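Local structure of argininosuccinate lyase (Chelativorans sp., 6RXA) at residues Ile193-Leu198 with Leu219-Val225. The protein is a C-N lyase of the aspartase/fumarase superfamily, an EDDS lyase that may also split argininosuccinate into fumarate and arginine. The protein carries 2 engineered substitutions. Numbering follows the deposited sequence.
Sequences INLCPL and LGFDGLV
C196 lies over one face of the F221 ring, its CB 3.8 Å from the ring centroid in a CH-pi contact. With SG anti to the backbone N (chi1 -172°), the sulfur continues along the ring and meets it obliquely, a Cys sulfur-aromatic contact; SG also accepts a hydrogen bond from L198 N. R125, from helix 112-147, makes a cation-pi contact with the same ring. Beyond it, the methyls L198 CD1 and L219 CD1 press together at 3.5 Å, tighter than usual, where the two side chains cross nearly at right angles against I46 of helix 35-56. This is the dense, buried part.

Beside it the backbones join in a single beta bridge between C196 and L224. C196 N gives a nearly straight bond to G223 O at 2.8 Å; V225 N reaches C196 O at 2.9 Å, but from above the carbonyl plane rather than along a lone pair. L195 CB rests on V225 CG2, 3.7 Å away.

Towards solvent the contact opens at its D222 and G220 end, where the bonding is looser and N194 reaches out from a buried position. D222 N holds N194 O at 3.1 Å, whereas N194 ND2 makes only a weak, bent bond (124°) to D222 OD2, the amide and carboxylate planes standing 70° apart. A water spans N194 ND2, G220 O and D222 OD1. N194 OD1 accepts a hydrogen bond from R125 NH1, while R125 NH2 donates to L219 O.

The contact thus ties the loop leaving helix 168-193 to the Schellman-capped end of helix 212-218. G223 N is buried with no partner in the model, a cost the packing must pay. R125, bonded to both segments, probably polarises the N194 amide, making ND2 a somewhat better donor to D222 OD2, though that bond stays weak.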
loop_
_atom_site.group_PDB
_atom_site.type_symbol
_atom_site.label_atom_id
_atom_site.label_comp_id
_atom_site.label_asym_id
_atom_site.label_seq_id
_atom_site.Cartn_x
_atom_site.Cartn_y
_atom_site.Cartn_z
ATOM N N ILE A 193 -22.984 -4.346 -3.591
ATOM C CA ILE A 193 -23.188 -2.919 -3.850
ATOM C C ILE A 193 -24.673 -2.611 -3.968
ATOM O O ILE A 193 -25.143 -1.574 -3.490
ATOM C CB ILE A 193 -22.426 -2.486 -5.116
ATOM C CG1 ILE A 193 -20.928 -2.413 -4.837
ATOM C CG2 ILE A 193 -22.920 -1.127 -5.614
ATOM C CD1 ILE A 193 -20.084 -1.996 -5.994
ATOM N N ASN A 194 -25.429 -3.505 -4.596
ATOM C CA ASN A 194 -26.820 -3.227 -4.947
ATOM C C ASN A 194 -27.785 -3.577 -3.817
ATOM O O ASN A 194 -28.788 -4.271 -4.005
ATOM C CB ASN A 194 -27.198 -3.944 -6.232
ATOM C CG ASN A 194 -28.448 -3.360 -6.847
ATOM O OD1 ASN A 194 -28.773 -2.201 -6.594
ATOM N ND2 ASN A 194 -29.148 -4.143 -7.651
ATOM N N LEU A 195 -27.484 -3.046 -2.641
ATOM C CA LEU A 195 -28.306 -3.154 -1.442
ATOM C C LEU A 195 -28.558 -1.749 -0.913
ATOM O O LEU A 195 -27.649 -0.919 -0.889
ATOM C CB LEU A 195 -27.567 -3.972 -0.377
ATOM C CG LEU A 195 -27.250 -5.417 -0.744
ATOM C CD1 LEU A 195 -26.374 -6.040 0.329
ATOM C CD2 LEU A 195 -28.528 -6.207 -0.903
ATOM N N CYS A 196 -29.799 -1.480 -0.500
ATOM C CA CYS A 196 -30.207 -0.123 -0.157
ATOM C C CYS A 196 -30.075 0.144 1.342
ATOM O O CYS A 196 -30.711 -0.569 2.138
ATOM C CB CYS A 196 -31.647 0.095 -0.575
ATOM S SG CYS A 196 -32.140 1.811 -0.403
ATOM N N PRO A 197 -29.321 1.154 1.759
ATOM C CA PRO A 197 -29.222 1.494 3.191
ATOM C C PRO A 197 -30.217 2.549 3.650
ATOM O O PRO A 197 -30.230 2.890 4.837
ATOM C CB PRO A 197 -27.795 2.041 3.301
ATOM C CG PRO A 197 -27.619 2.778 1.988
ATOM C CD PRO A 197 -28.354 1.931 0.953
ATOM N N LEU A 198 -31.048 3.076 2.758
ATOM C CA LEU A 198 -31.995 4.108 3.148
ATOM C C LEU A 198 -32.982 3.575 4.176
ATOM O O LEU A 198 -33.459 2.442 4.087
ATOM C CB LEU A 198 -32.725 4.622 1.912
ATOM C CG LEU A 198 -31.791 5.461 1.043
ATOM C CD1 LEU A 198 -32.381 5.638 -0.339
ATOM C CD2 LEU A 198 -31.499 6.821 1.685
ATOM N N LEU A 219 -35.536 2.736 -6.363
ATOM C CA LEU A 219 -34.173 3.085 -6.737
ATOM C C LEU A 219 -33.420 1.914 -7.349
ATOM O O LEU A 219 -32.205 2.004 -7.537
ATOM C CB LEU A 219 -33.415 3.640 -5.531
ATOM C CG LEU A 219 -33.978 4.965 -5.005
ATOM C CD1 LEU A 219 -33.421 5.251 -3.630
ATOM C CD2 LEU A 219 -33.660 6.118 -5.944
ATOM N N GLY A 220 -34.109 0.820 -7.663
ATOM C CA GLY A 220 -33.479 -0.286 -8.366
ATOM C C GLY A 220 -32.628 -1.222 -7.541
ATOM O O GLY A 220 -31.959 -2.089 -8.118
ATOM N N PHE A 221 -32.611 -1.083 -6.221
ATOM C CA PHE A 221 -31.815 -1.992 -5.401
ATOM C C PHE A 221 -32.492 -3.357 -5.327
ATOM O O PHE A 221 -33.713 -3.475 -5.453
ATOM C CB PHE A 221 -31.655 -1.418 -4.004
ATOM C CG PHE A 221 -30.731 -0.231 -3.922
ATOM C CD1 PHE A 221 -29.361 -0.404 -3.859
ATOM C CD2 PHE A 221 -31.235 1.059 -3.862
ATOM C CE1 PHE A 221 -28.511 0.684 -3.762
ATOM C CE2 PHE A 221 -30.386 2.146 -3.751
ATOM C CZ PHE A 221 -29.020 1.956 -3.695
ATOM N N ASP A 222 -31.684 -4.394 -5.096
ATOM C CA ASP A 222 -32.163 -5.773 -5.068
ATOM C C ASP A 222 -32.432 -6.291 -3.655
ATOM O O ASP A 222 -32.917 -7.418 -3.507
ATOM C CB ASP A 222 -31.174 -6.697 -5.777
ATOM C CG ASP A 222 -31.151 -6.486 -7.277
ATOM O OD1 ASP A 222 -32.197 -6.102 -7.833
ATOM O OD2 ASP A 222 -30.083 -6.696 -7.893
ATOM N N GLY A 223 -32.162 -5.493 -2.632
ATOM C CA GLY A 223 -32.357 -5.894 -1.251
ATOM C C GLY A 223 -31.909 -4.740 -0.386
ATOM O O GLY A 223 -31.519 -3.685 -0.895
ATOM N N LEU A 224 -31.993 -4.942 0.931
ATOM C CA LEU A 224 -31.634 -3.919 1.900
ATOM C C LEU A 224 -30.284 -4.220 2.543
ATOM O O LEU A 224 -29.882 -5.377 2.683
ATOM C CB LEU A 224 -32.659 -3.858 3.037
ATOM C CG LEU A 224 -34.091 -3.523 2.630
ATOM C CD1 LEU A 224 -34.967 -3.461 3.850
ATOM C CD2 LEU A 224 -34.152 -2.222 1.838
ATOM N N VAL A 225 -29.578 -3.160 2.931
ATOM C CA VAL A 225 -28.615 -3.254 4.027
ATOM C C VAL A 225 -29.489 -3.158 5.273
ATOM O O VAL A 225 -30.107 -2.114 5.522
ATOM C CB VAL A 225 -27.583 -2.128 3.999
ATOM C CG1 VAL A 225 -26.619 -2.285 5.185
ATOM C CG2 VAL A 225 -26.813 -2.056 2.680
HETATM O O HOH W 1 -31.665 -4.161 -9.754
#